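Local coordinates for protein CopN (Chlamydia pneumoniae, PDB 4NRH) that probably acts as a type III secretion gatekeeper that, in complex with its chaperone Scc3, directs secretion of translocator proteins, at residues L196-Y201 and E231-I236; R249-L254 and G264-F269; Q141-L146 and R190-V195; E216-P221 and D258-T263. One frame throughout, in Å; residues are numbered along the deposited sequence.

Interaction 1: L196-Y201 and E231-I236; sequences LTSYDY and ESYHKI
Ser198 and His234 both place their first side-chain branch opposite the carbonyl carbon (chi1 -59° for Ser198), and this brings Ser198 OG to the imidazole of His234. The contact joins the long helix 179-215 to helix 226-237 in the all-helical fold of CopN. The short segments run roughly antiparallel, at 137°, with their axes 10.4 Å apart. Ser198 OG and His234 NE2 are hydrogen-bonded at 3.1 Å, and either could be the donor. The hydroxyl lies at the edge of the imidazole, near its plane. The same Ser198 OG also meets the rim of the Tyr233 ring, in the ring plane, at 3.5 Å from Tyr233 CE2. The Tyr233 hydroxyl is itself hydrogen-bonded to Thr276 in a following loop. Tyr199 and His234 also meet, obliquely, with ring planes at 50°. The closest atoms are Tyr199 CE1 and His234 CE1, 3.5 Å apart, so the imidazole touches both Ser198 and Tyr199. Tyr152 also meets the Tyr199 ring, nearly parallel to it. The Tyr199 ring and the Glu231 carboxylate are almost perpendicular, and the phenol oxygen touches the aliphatic part of the glutamate. A water links their polar ends. This water lies 2.6 Å from Tyr199 OH and donates to Glu231 OE2 at 2.5 Å.

Interaction 2: R249-L254 and G264-F269; sequences REVRNL and GVLNLF
Val251 lies at the centre of this contact, with both methyls against helix 264-269. It is helix-helix packing in the third helical domain of the family, between the successive helices 244-255 and 259-272. Val251 CG1 meets Val265 CB at 3.7 Å. The two valine side chains run alongside each other with opposite headings, and the CA atoms of Val251 and Val265 are 6.8 Å apart. Val251 CG2 takes the other two partners. Val251 CG2 is 3.7 Å from Leu266 CD2 and 3.8 Å from Phe269 CE2. The methyl meets the phenyl ring obliquely. Leu254, one turn after Val251, adds its CD2 methyl: Leu254 CD2 is 4.1 Å from Val265 CG1 and also near Phe269 CZ. All five side chains are buried, and no hydrogen bond crosses between the segments.

With CG1 of Val251 opposite the backbone nitrogen (chi1 170°), CG1 goes to Val265 while CG2 goes to Leu266 and Phe269. The segment axes are 10.2 Å apart and cross at 122°.

Further out, other helices close round the same side chains. Leu266 and Phe269 pack on helix 284-301, through Leu298 and Ile294. Phe269 also touches Val229 and Ile236 of helix 226-237, and Val265 touches Leu209 of helix 179-215. Phe269 is held from within its own helix as well: Val265 CG1 sits over one face of the Phe269 ring, 3.9 Å above its plane and offset toward the rim.

Interaction 3: Q141-L146 and R190-V195; sequences QLLSML and RNLQAV
Leu192 points its forked end at helix 141-146, and each methyl meets a different part of that helix. This is apolar helix-helix packing. It joins helix 139-149, in the HrpJ-like region, to the long helix 179-215. The axes of the short segments are 10.0 Å apart and cross at -61°. With CG opposite the backbone nitrogen (chi1 174°), Leu192 extends across the gap. Leu192 CD1 lies against the backbone of Leu143, 3.9 Å from Leu143 CA. Leu192 CD2 meets Leu142 CB at 3.8 Å and Leu146 CD2 at 3.9 Å. The side chains of Leu143 and Leu146 are each set at a slant to Leu192. Leu192 thus touches three leucines of the facing helix, and no hydrogen bond crosses between the segments.

Other helices also touch these leucines. Leu142 meets Val132 of helix 122-133, and Leu146 meets Met155 of helix 152-172. Within segment 190-195, Arg190 makes a salt bridge to Asp24 of the chaperone chain, and Gln193 is hydrogen-bonded to the same residue. The contact ends one turn beyond Leu192, where Leu143 CD2 approaches Val195 CG1 to 4.3 Å.

Interaction 4: E216-P221 and D258-T263; sequences EGIQTP and DVDSVT
Asp258 OD1 accepts from Ser261 N at 3.0 Å, and the same oxygen lies against Ile218 of the facing loop. The N-H...O angle is 146°, and the oxygen uses its anti lone pair. Asp258 is therefore the N-cap of helix 259-272. Its CG stands opposite the backbone nitrogen (chi1 180°), which turns the carboxylate back over the first turn. The helix end would probably stabilise its negative charge.

Ile218 sets its two methyls against the polar start of the helix. Ile218 CD1 is 3.5 Å from Asp258 OD1 and 3.6 Å from Asp260 CB. Ile218 and Asp260 cross at about a right angle. The other branch of the isoleucine, Ile218 CG2, lies 3.4 Å from Ser261 OG. No direct hydrogen bond joins the segments, but a water does. This water donates to Gln219 O at 2.5 Å and lies 2.8 Å from Ser261 OG. Glu216 OE1 and Asp260 OD2 are like charges 4.3 Å apart, at an exposed edge.

Gly217, with positive phi, is the C-prime residue of a Schellman motif that ends helix 179-215. The contact thus pairs the end of one helix with the start of another. Leu213 of helix 179-215 touches both Ile218 and Ser261. Ile255 of helix 244-255 packs on Ser261 and Pro221, and Val301 of helix 284-301 lies against Val259, Val262 and Thr263.

Overall arrangement
Interactions 1, 2 and 3 are buried helix packing, while interaction 4 lies at the surface. Helix 179-215 serves both interaction 3 and interaction 1. They touch where His234 CE1 meets Val195 CG1 at 3.6 Å. Interactions 1 and 2 meet through the probable hydrogen bond of Ser232 OG to Glu250 OE2 and the packing of Ile236 on Phe269. Interactions 2 and 4 share helix 259-272. Interactions 3 and 4 are farthest apart, with centres about 31 Å from each other. Chemistry differs with place. Interactions 2 and 3 are purely apolar, interaction 1 mixes aromatic rings with a hydrogen bond and a water, and interaction 4 combines a capped helix start, a water and carboxylates.

Interaction 1: L196-Y201 and E231-I236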
loop_
_atom_site.group_PDB
_atom_site.type_symbol
_atom_site.label_atom_id
_atom_site.label_comp_id
_atom_site.label_asym_id
_atom_site.label_seq_id
_atom_site.Cartn_x
_atom_site.Cartn_y
_atom_site.Cartn_z
ATOM N N LEU A 196 1.494 8.764 -4.384
ATOM C CA LEU A 196 2.737 9.301 -4.935
ATOM C C LEU A 196 3.079 8.734 -6.312
ATOM O O LEU A 196 3.701 9.414 -7.128
ATOM C CB LEU A 196 3.900 9.043 -3.974
ATOM C CG LEU A 196 3.955 9.915 -2.717
ATOM C CD1 LEU A 196 5.089 9.472 -1.810
ATOM C CD2 LEU A 196 4.106 11.378 -3.096
ATOM N N THR A 197 2.687 7.489 -6.563
ATOM C CA THR A 197 2.950 6.853 -7.852
ATOM C C THR A 197 2.286 7.616 -8.995
ATOM O O THR A 197 2.826 7.688 -10.098
ATOM C CB THR A 197 2.465 5.392 -7.878
ATOM O OG1 THR A 197 1.038 5.356 -7.746
ATOM C CG2 THR A 197 3.098 4.597 -6.744
ATOM N N SER A 198 1.112 8.181 -8.726
ATOM C CA SER A 198 0.400 8.975 -9.720
ATOM C C SER A 198 1.158 10.256 -10.043
ATOM O O SER A 198 1.385 10.573 -11.209
ATOM C CB SER A 198 -1.008 9.314 -9.234
ATOM O OG SER A 198 -1.755 8.142 -8.977
ATOM N N TYR A 199 1.541 10.990 -9.002
ATOM C CA TYR A 199 2.321 12.212 -9.169
ATOM C C TYR A 199 3.618 11.923 -9.914
ATOM O O TYR A 199 4.027 12.690 -10.782
ATOM C CB TYR A 199 2.618 12.859 -7.815
ATOM C CG TYR A 199 1.423 13.550 -7.193
ATOM C CD1 TYR A 199 0.521 12.849 -6.404
ATOM C CD2 TYR A 199 1.198 14.905 -7.398
ATOM C CE1 TYR A 199 -0.571 13.479 -5.834
ATOM C CE2 TYR A 199 0.112 15.544 -6.833
ATOM C CZ TYR A 199 -0.769 14.828 -6.053
ATOM O OH TYR A 199 -1.852 15.465 -5.491
ATOM N N ASP A 200 4.257 10.810 -9.569
ATOM C CA ASP A 200 5.482 10.388 -10.240
ATOM C C ASP A 200 5.217 10.099 -11.712
ATOM O O ASP A 200 6.005 10.476 -12.582
ATOM C CB ASP A 200 6.073 9.153 -9.556
ATOM C CG ASP A 200 7.296 8.614 -10.278
ATOM O OD1 ASP A 200 7.127 7.825 -11.234
ATOM O OD2 ASP A 200 8.426 8.977 -9.891
ATOM N N TYR A 201 4.104 9.424 -11.984
ATOM C CA TYR A 201 3.735 9.073 -13.348
ATOM C C TYR A 201 3.458 10.311 -14.195
ATOM O O TYR A 201 4.006 10.459 -15.286
ATOM C CB TYR A 201 2.509 8.156 -13.348
ATOM C CG TYR A 201 2.033 7.771 -14.731
ATOM C CD1 TYR A 201 2.781 6.913 -15.527
ATOM C CD2 TYR A 201 0.841 8.267 -15.242
ATOM C CE1 TYR A 201 2.354 6.558 -16.790
ATOM C CE2 TYR A 201 0.405 7.915 -16.506
ATOM C CZ TYR A 201 1.167 7.060 -17.276
ATOM O OH TYR A 201 0.745 6.704 -18.534
ATOM N N GLU A 231 -4.335 15.592 -9.530
ATOM C CA GLU A 231 -5.489 15.841 -8.672
ATOM C C GLU A 231 -6.794 15.501 -9.386
ATOM O O GLU A 231 -7.741 15.024 -8.765
ATOM C CB GLU A 231 -5.502 17.295 -8.194
ATOM C CG GLU A 231 -4.435 17.607 -7.154
ATOM C CD GLU A 231 -4.258 19.095 -6.916
ATOM O OE1 GLU A 231 -4.770 19.895 -7.726
ATOM O OE2 GLU A 231 -3.604 19.463 -5.918
ATOM N N SER A 232 -6.839 15.753 -10.691
ATOM C CA SER A 232 -8.010 15.411 -11.494
ATOM C C SER A 232 -8.155 13.897 -11.582
ATOM O O SER A 232 -9.256 13.360 -11.462
ATOM C CB SER A 232 -7.907 16.019 -12.896
ATOM O OG SER A 232 -8.125 17.418 -12.866
ATOM N N TYR A 233 -7.029 13.224 -11.798
ATOM C CA TYR A 233 -6.970 11.766 -11.851
ATOM C C TYR A 233 -7.537 11.146 -10.577
ATOM O O TYR A 233 -8.330 10.206 -10.630
ATOM C CB TYR A 233 -5.526 11.312 -12.078
ATOM C CG TYR A 233 -5.326 9.816 -12.183
ATOM C CD1 TYR A 233 -5.952 9.077 -13.178
ATOM C CD2 TYR A 233 -4.484 9.149 -11.303
ATOM C CE1 TYR A 233 -5.761 7.709 -13.280
ATOM C CE2 TYR A 233 -4.283 7.786 -11.398
ATOM C CZ TYR A 233 -4.924 7.069 -12.387
ATOM O OH TYR A 233 -4.726 5.710 -12.479
ATOM N N HIS A 234 -7.122 11.680 -9.434
ATOM C CA HIS A 234 -7.579 11.185 -8.140
ATOM C C HIS A 234 -9.038 11.547 -7.884
ATOM O O HIS A 234 -9.767 10.791 -7.244
ATOM C CB HIS A 234 -6.694 11.735 -7.022
ATOM C CG HIS A 234 -5.295 11.207 -7.051
ATOM N ND1 HIS A 234 -4.204 11.962 -6.677
ATOM C CD2 HIS A 234 -4.808 9.996 -7.411
ATOM C CE1 HIS A 234 -3.107 11.239 -6.806
ATOM N NE2 HIS A 234 -3.445 10.042 -7.248
ATOM N N LYS A 235 -9.454 12.706 -8.382
ATOM C CA LYS A 235 -10.847 13.130 -8.286
ATOM C C LYS A 235 -11.744 12.162 -9.046
ATOM O O LYS A 235 -12.829 11.804 -8.586
ATOM C CB LYS A 235 -11.020 14.547 -8.834
ATOM C CG LYS A 235 -12.408 15.133 -8.629
ATOM C CD LYS A 235 -12.444 16.605 -9.007
ATOM C CE LYS A 235 -13.856 17.164 -8.931
ATOM N NZ LYS A 235 -13.908 18.594 -9.350
ATOM N N ILE A 236 -11.276 11.744 -10.216
ATOM C CA ILE A 236 -12.007 10.803 -11.054
ATOM C C ILE A 236 -12.013 9.400 -10.440
ATOM O O ILE A 236 -13.042 8.723 -10.435
ATOM C CB ILE A 236 -11.412 10.759 -12.475
ATOM C CG1 ILE A 236 -11.630 12.099 -13.178
ATOM C CG2 ILE A 236 -12.040 9.653 -13.285
ATOM C CD1 ILE A 236 -11.102 12.139 -14.595
HETATM O O HOH W 1 -2.299 17.852 -4.544
#

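Interaction 2: R249-L254 and G264-F269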
loop_
_atom_site.group_PDB
_atom_site.type_symbol
_atom_site.label_atom_id
_atom_site.label_comp_id
_atom_site.label_asym_id
_atom_site.label_seq_id
_atom_site.Cartn_x
_atom_site.Cartn_y
_atom_site.Cartn_z
ATOM N N ARG A 249 -15.903 15.902 -18.921
ATOM C CA ARG A 249 -16.039 17.248 -18.375
ATOM C C ARG A 249 -14.832 17.630 -17.525
ATOM O O ARG A 249 -14.357 18.764 -17.580
ATOM C CB ARG A 249 -17.315 17.364 -17.539
ATOM C CG ARG A 249 -17.642 18.786 -17.111
ATOM C CD ARG A 249 -18.926 18.842 -16.300
ATOM N NE ARG A 249 -18.787 18.157 -15.018
ATOM C CZ ARG A 249 -19.671 18.232 -14.028
ATOM N NH1 ARG A 249 -20.765 18.969 -14.168
ATOM N NH2 ARG A 249 -19.460 17.573 -12.896
ATOM N N GLU A 250 -14.347 16.676 -16.736
ATOM C CA GLU A 250 -13.197 16.903 -15.868
ATOM C C GLU A 250 -11.946 17.202 -16.690
ATOM O O GLU A 250 -11.156 18.080 -16.343
ATOM C CB GLU A 250 -12.959 15.691 -14.965
ATOM C CG GLU A 250 -11.749 15.818 -14.051
ATOM C CD GLU A 250 -11.886 16.950 -13.050
ATOM O OE1 GLU A 250 -13.032 17.292 -12.685
ATOM O OE2 GLU A 250 -10.847 17.502 -12.628
ATOM N N VAL A 251 -11.775 16.461 -17.781
ATOM C CA VAL A 251 -10.644 16.659 -18.678
ATOM C C VAL A 251 -10.727 18.011 -19.387
ATOM O O VAL A 251 -9.721 18.709 -19.526
ATOM C CB VAL A 251 -10.561 15.529 -19.726
ATOM C CG1 VAL A 251 -9.540 15.862 -20.803
ATOM C CG2 VAL A 251 -10.213 14.212 -19.052
ATOM N N ARG A 252 -11.929 18.383 -19.817
ATOM C CA ARG A 252 -12.143 19.666 -20.482
ATOM C C ARG A 252 -11.884 20.850 -19.553
ATOM O O ARG A 252 -11.340 21.869 -19.976
ATOM C CB ARG A 252 -13.560 19.744 -21.051
ATOM C CG ARG A 252 -13.772 18.856 -22.265
ATOM C CD ARG A 252 -15.157 19.028 -22.859
ATOM N NE ARG A 252 -15.366 18.142 -24.001
ATOM C CZ ARG A 252 -14.913 18.386 -25.227
ATOM N NH1 ARG A 252 -14.226 19.493 -25.475
ATOM N NH2 ARG A 252 -15.148 17.524 -26.206
ATOM N N ASN A 253 -12.282 20.718 -18.291
ATOM C CA ASN A 253 -11.979 21.737 -17.291
ATOM C C ASN A 253 -10.476 21.841 -17.058
ATOM O O ASN A 253 -9.966 22.884 -16.650
ATOM C CB ASN A 253 -12.688 21.430 -15.970
ATOM C CG ASN A 253 -14.195 21.549 -16.075
ATOM O OD1 ASN A 253 -14.718 22.172 -16.998
ATOM N ND2 ASN A 253 -14.903 20.950 -15.123
ATOM N N LEU A 254 -9.778 20.742 -17.320
ATOM C CA LEU A 254 -8.346 20.648 -17.066
ATOM C C LEU A 254 -7.496 21.272 -18.177
ATOM O O LEU A 254 -6.563 22.025 -17.899
ATOM C CB LEU A 254 -7.955 19.181 -16.868
ATOM C CG LEU A 254 -6.513 18.874 -16.469
ATOM C CD1 LEU A 254 -6.175 19.555 -15.152
ATOM C CD2 LEU A 254 -6.295 17.372 -16.372
ATOM N N GLY A 264 -5.599 13.428 -25.658
ATOM C CA GLY A 264 -4.288 13.174 -25.088
ATOM C C GLY A 264 -4.331 12.916 -23.593
ATOM O O GLY A 264 -3.671 12.003 -23.093
ATOM N N VAL A 265 -5.108 13.725 -22.880
ATOM C CA VAL A 265 -5.254 13.573 -21.436
ATOM C C VAL A 265 -6.000 12.284 -21.097
ATOM O O VAL A 265 -5.629 11.566 -20.166
ATOM C CB VAL A 265 -5.993 14.775 -20.816
ATOM C CG1 VAL A 265 -6.272 14.531 -19.341
ATOM C CG2 VAL A 265 -5.178 16.045 -20.998
ATOM N N LEU A 266 -7.050 11.995 -21.862
ATOM C CA LEU A 266 -7.838 10.781 -21.665
ATOM C C LEU A 266 -6.984 9.530 -21.845
ATOM O O LEU A 266 -7.072 8.589 -21.058
ATOM C CB LEU A 266 -9.024 10.747 -22.629
ATOM C CG LEU A 266 -10.199 11.675 -22.318
ATOM C CD1 LEU A 266 -11.154 11.742 -23.499
ATOM C CD2 LEU A 266 -10.923 11.208 -21.068
ATOM N N ASN A 267 -6.161 9.526 -22.890
ATOM C CA ASN A 267 -5.236 8.424 -23.129
ATOM C C ASN A 267 -4.227 8.305 -21.994
ATOM O O ASN A 267 -3.814 7.206 -21.625
ATOM C CB ASN A 267 -4.509 8.608 -24.460
ATOM C CG ASN A 267 -5.388 8.293 -25.653
ATOM O OD1 ASN A 267 -6.280 7.448 -25.575
ATOM N ND2 ASN A 267 -5.140 8.971 -26.766
ATOM N N LEU A 268 -3.830 9.452 -21.452
ATOM C CA LEU A 268 -2.902 9.492 -20.330
ATOM C C LEU A 268 -3.543 8.890 -19.082
ATOM O O LEU A 268 -2.909 8.122 -18.357
ATOM C CB LEU A 268 -2.452 10.928 -20.063
ATOM C CG LEU A 268 -1.303 11.082 -19.072
ATOM C CD1 LEU A 268 -0.130 10.238 -19.530
ATOM C CD2 LEU A 268 -0.900 12.542 -18.942
ATOM N N PHE A 269 -4.798 9.251 -18.833
ATOM C CA PHE A 269 -5.555 8.697 -17.714
ATOM C C PHE A 269 -5.727 7.188 -17.842
ATOM O O PHE A 269 -5.583 6.454 -16.863
ATOM C CB PHE A 269 -6.926 9.368 -17.604
ATOM C CG PHE A 269 -6.892 10.719 -16.944
ATOM C CD1 PHE A 269 -5.722 11.204 -16.385
ATOM C CD2 PHE A 269 -8.034 11.499 -16.878
ATOM C CE1 PHE A 269 -5.691 12.444 -15.775
ATOM C CE2 PHE A 269 -8.010 12.740 -16.270
ATOM C CZ PHE A 269 -6.835 13.214 -15.718
#

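Interaction 3: Q141-L146 and R190-V195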
loop_
_atom_site.group_PDB
_atom_site.type_symbol
_atom_site.label_atom_id
_atom_site.label_comp_id
_atom_site.label_asym_id
_atom_site.label_seq_id
_atom_site.Cartn_x
_atom_site.Cartn_y
_atom_site.Cartn_z
ATOM N N GLN A 141 -3.718 14.301 4.646
ATOM C CA GLN A 141 -3.010 15.165 5.586
ATOM C C GLN A 141 -1.504 14.945 5.491
ATOM O O GLN A 141 -0.724 15.894 5.576
ATOM C CB GLN A 141 -3.495 14.924 7.017
ATOM C CG GLN A 141 -4.933 15.360 7.256
ATOM C CD GLN A 141 -5.454 14.941 8.617
ATOM O OE1 GLN A 141 -4.939 14.009 9.232
ATOM N NE2 GLN A 141 -6.484 15.630 9.093
ATOM N N LEU A 142 -1.101 13.689 5.326
ATOM C CA LEU A 142 0.304 13.361 5.111
ATOM C C LEU A 142 0.817 13.985 3.816
ATOM O O LEU A 142 1.938 14.488 3.762
ATOM C CB LEU A 142 0.509 11.844 5.081
ATOM C CG LEU A 142 0.332 11.101 6.407
ATOM C CD1 LEU A 142 0.531 9.605 6.217
ATOM C CD2 LEU A 142 1.292 11.642 7.455
ATOM N N LEU A 143 -0.011 13.952 2.776
ATOM C CA LEU A 143 0.358 14.518 1.483
ATOM C C LEU A 143 0.564 16.027 1.567
ATOM O O LEU A 143 1.595 16.543 1.132
ATOM C CB LEU A 143 -0.706 14.199 0.431
ATOM C CG LEU A 143 -0.428 14.759 -0.966
ATOM C CD1 LEU A 143 0.808 14.109 -1.572
ATOM C CD2 LEU A 143 -1.635 14.582 -1.876
ATOM N N SER A 144 -0.420 16.724 2.128
ATOM C CA SER A 144 -0.345 18.171 2.309
ATOM C C SER A 144 0.878 18.558 3.132
ATOM O O SER A 144 1.519 19.577 2.874
ATOM C CB SER A 144 -1.615 18.697 2.979
ATOM O OG SER A 144 -2.772 18.268 2.285
ATOM N N MET A 145 1.186 17.736 4.129
ATOM C CA MET A 145 2.336 17.958 4.996
ATOM C C MET A 145 3.641 17.899 4.208
ATOM O O MET A 145 4.498 18.773 4.339
ATOM C CB MET A 145 2.349 16.929 6.128
ATOM C CG MET A 145 3.403 17.176 7.190
ATOM S SD MET A 145 3.378 15.912 8.474
ATOM C CE MET A 145 1.639 15.903 8.900
ATOM N N LEU A 146 3.788 16.858 3.393
ATOM C CA LEU A 146 4.999 16.656 2.603
ATOM C C LEU A 146 5.117 17.647 1.444
ATOM O O LEU A 146 6.222 17.978 1.015
ATOM C CB LEU A 146 5.048 15.226 2.058
ATOM C CG LEU A 146 5.723 14.133 2.892
ATOM C CD1 LEU A 146 5.070 13.972 4.256
ATOM C CD2 LEU A 146 5.712 12.812 2.134
ATOM N N ARG A 190 1.034 3.907 3.602
ATOM C CA ARG A 190 0.999 3.039 2.429
ATOM C C ARG A 190 0.092 3.631 1.354
ATOM O O ARG A 190 0.399 3.565 0.165
ATOM C CB ARG A 190 0.538 1.627 2.802
ATOM C CG ARG A 190 1.577 0.817 3.562
ATOM C CD ARG A 190 1.092 -0.601 3.819
ATOM N NE ARG A 190 2.145 -1.441 4.383
ATOM C CZ ARG A 190 2.167 -1.866 5.642
ATOM N NH1 ARG A 190 1.190 -1.533 6.475
ATOM N NH2 ARG A 190 3.168 -2.626 6.068
ATOM N N ASN A 191 -1.030 4.202 1.781
ATOM C CA ASN A 191 -1.933 4.888 0.867
ATOM C C ASN A 191 -1.268 6.113 0.251
ATOM O O ASN A 191 -1.504 6.439 -0.911
ATOM C CB ASN A 191 -3.222 5.293 1.584
ATOM C CG ASN A 191 -4.060 4.098 1.994
ATOM O OD1 ASN A 191 -3.823 2.975 1.546
ATOM N ND2 ASN A 191 -5.045 4.333 2.852
ATOM N N LEU A 192 -0.444 6.794 1.043
ATOM C CA LEU A 192 0.332 7.929 0.557
ATOM C C LEU A 192 1.284 7.500 -0.553
ATOM O O LEU A 192 1.398 8.170 -1.579
ATOM C CB LEU A 192 1.113 8.584 1.699
ATOM C CG LEU A 192 2.080 9.696 1.287
ATOM C CD1 LEU A 192 1.336 10.818 0.576
ATOM C CD2 LEU A 192 2.841 10.230 2.490
ATOM N N GLN A 193 1.973 6.384 -0.334
ATOM C CA GLN A 193 2.924 5.863 -1.310
ATOM C C GLN A 193 2.229 5.498 -2.619
ATOM O O GLN A 193 2.807 5.632 -3.696
ATOM C CB GLN A 193 3.659 4.645 -0.747
ATOM C CG GLN A 193 4.566 4.961 0.431
ATOM C CD GLN A 193 5.427 3.780 0.835
ATOM O OE1 GLN A 193 4.952 2.647 0.913
ATOM N NE2 GLN A 193 6.705 4.040 1.090
ATOM N N ALA A 194 0.986 5.037 -2.517
ATOM C CA ALA A 194 0.189 4.720 -3.696
ATOM C C ALA A 194 -0.155 5.995 -4.460
ATOM O O ALA A 194 -0.036 6.052 -5.684
ATOM C CB ALA A 194 -1.077 3.974 -3.303
ATOM N N VAL A 195 -0.585 7.013 -3.721
ATOM C CA VAL A 195 -0.894 8.320 -4.291
ATOM C C VAL A 195 0.322 8.928 -4.992
ATOM O O VAL A 195 0.202 9.512 -6.070
ATOM C CB VAL A 195 -1.408 9.289 -3.201
ATOM C CG1 VAL A 195 -1.435 10.720 -3.712
ATOM C CG2 VAL A 195 -2.790 8.864 -2.729
#

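Interaction 4: E216-P221 and D258-T263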
loop_
_atom_site.group_PDB
_atom_site.type_symbol
_atom_site.label_atom_id
_atom_site.label_comp_id
_atom_site.label_asym_id
_atom_site.label_seq_id
_atom_site.Cartn_x
_atom_site.Cartn_y
_atom_site.Cartn_z
ATOM N N GLU A 216 2.521 20.296 -32.745
ATOM C CA GLU A 216 1.511 20.415 -33.791
ATOM C C GLU A 216 0.746 21.735 -33.697
ATOM O O GLU A 216 -0.360 21.863 -34.221
ATOM C CB GLU A 216 0.539 19.234 -33.737
ATOM C CG GLU A 216 0.078 18.858 -32.340
ATOM C CD GLU A 216 -0.891 17.691 -32.349
ATOM O OE1 GLU A 216 -1.773 17.659 -33.234
ATOM O OE2 GLU A 216 -0.769 16.806 -31.475
ATOM N N GLY A 217 1.345 22.711 -33.021
ATOM C CA GLY A 217 0.801 24.056 -32.968
ATOM C C GLY A 217 -0.420 24.224 -32.084
ATOM O O GLY A 217 -1.150 25.206 -32.210
ATOM N N ILE A 218 -0.649 23.267 -31.191
ATOM C CA ILE A 218 -1.777 23.349 -30.268
ATOM C C ILE A 218 -1.370 23.988 -28.943
ATOM O O ILE A 218 -0.486 23.490 -28.248
ATOM C CB ILE A 218 -2.385 21.961 -30.001
ATOM C CG1 ILE A 218 -2.903 21.356 -31.307
ATOM C CG2 ILE A 218 -3.507 22.060 -28.978
ATOM C CD1 ILE A 218 -3.495 19.978 -31.146
ATOM N N GLN A 219 -2.025 25.093 -28.602
ATOM C CA GLN A 219 -1.742 25.804 -27.363
ATOM C C GLN A 219 -2.477 25.173 -26.182
ATOM O O GLN A 219 -3.656 24.834 -26.284
ATOM C CB GLN A 219 -2.129 27.279 -27.498
ATOM C CG GLN A 219 -2.150 28.053 -26.186
ATOM C CD GLN A 219 -0.771 28.507 -25.744
ATOM O OE1 GLN A 219 0.155 27.706 -25.621
ATOM N NE2 GLN A 219 -0.629 29.806 -25.504
ATOM N N THR A 220 -1.774 25.018 -25.065
ATOM C CA THR A 220 -2.369 24.460 -23.858
ATOM C C THR A 220 -2.461 25.537 -22.779
ATOM O O THR A 220 -1.684 26.492 -22.791
ATOM C CB THR A 220 -1.552 23.259 -23.332
ATOM O OG1 THR A 220 -0.186 23.651 -23.144
ATOM C CG2 THR A 220 -1.613 22.104 -24.316
ATOM N N PRO A 221 -3.417 25.392 -21.845
ATOM C CA PRO A 221 -3.587 26.381 -20.773
ATOM C C PRO A 221 -2.353 26.523 -19.885
ATOM O O PRO A 221 -1.713 25.527 -19.544
ATOM C CB PRO A 221 -4.771 25.828 -19.972
ATOM C CG PRO A 221 -5.518 24.980 -20.939
ATOM C CD PRO A 221 -4.470 24.362 -21.810
ATOM N N ASP A 258 -9.878 21.671 -26.978
ATOM C CA ASP A 258 -9.210 21.140 -28.164
ATOM C C ASP A 258 -9.269 19.614 -28.155
ATOM O O ASP A 258 -8.907 18.979 -27.166
ATOM C CB ASP A 258 -7.760 21.622 -28.240
ATOM C CG ASP A 258 -7.032 21.086 -29.458
ATOM O OD1 ASP A 258 -6.473 19.972 -29.378
ATOM O OD2 ASP A 258 -7.023 21.779 -30.497
ATOM N N VAL A 259 -9.726 19.036 -29.263
ATOM C CA VAL A 259 -9.992 17.600 -29.330
ATOM C C VAL A 259 -8.738 16.745 -29.129
ATOM O O VAL A 259 -8.788 15.724 -28.442
ATOM C CB VAL A 259 -10.667 17.225 -30.679
ATOM C CG1 VAL A 259 -9.831 17.682 -31.870
ATOM C CG2 VAL A 259 -10.960 15.731 -30.740
ATOM N N ASP A 260 -7.616 17.164 -29.705
ATOM C CA ASP A 260 -6.364 16.433 -29.545
ATOM C C ASP A 260 -5.844 16.547 -28.116
ATOM O O ASP A 260 -5.222 15.623 -27.594
ATOM C CB ASP A 260 -5.311 16.939 -30.531
ATOM C CG ASP A 260 -5.719 16.738 -31.976
ATOM O OD1 ASP A 260 -5.711 15.579 -32.440
ATOM O OD2 ASP A 260 -6.047 17.738 -32.649
ATOM N N SER A 261 -6.106 17.690 -27.490
ATOM C CA SER A 261 -5.700 17.923 -26.109
ATOM C C SER A 261 -6.502 17.038 -25.162
ATOM O O SER A 261 -5.940 16.379 -24.288
ATOM C CB SER A 261 -5.874 19.395 -25.737
ATOM O OG SER A 261 -5.046 20.223 -26.535
ATOM N N VAL A 262 -7.820 17.042 -25.339
ATOM C CA VAL A 262 -8.720 16.236 -24.524
ATOM C C VAL A 262 -8.406 14.750 -24.681
ATOM O O VAL A 262 -8.294 14.022 -23.693
ATOM C CB VAL A 262 -10.194 16.492 -24.895
ATOM C CG1 VAL A 262 -11.106 15.501 -24.188
ATOM C CG2 VAL A 262 -10.583 17.919 -24.552
ATOM N N THR A 263 -8.266 14.314 -25.929
ATOM C CA THR A 263 -7.903 12.935 -26.244
ATOM C C THR A 263 -6.582 12.535 -25.589
ATOM O O THR A 263 -6.462 11.444 -25.032
ATOM C CB THR A 263 -7.799 12.722 -27.769
ATOM O OG1 THR A 263 -9.078 12.951 -28.373
ATOM C CG2 THR A 263 -7.339 11.306 -28.089
HETATM O O HOH W 2 -5.019 22.878 -25.516
#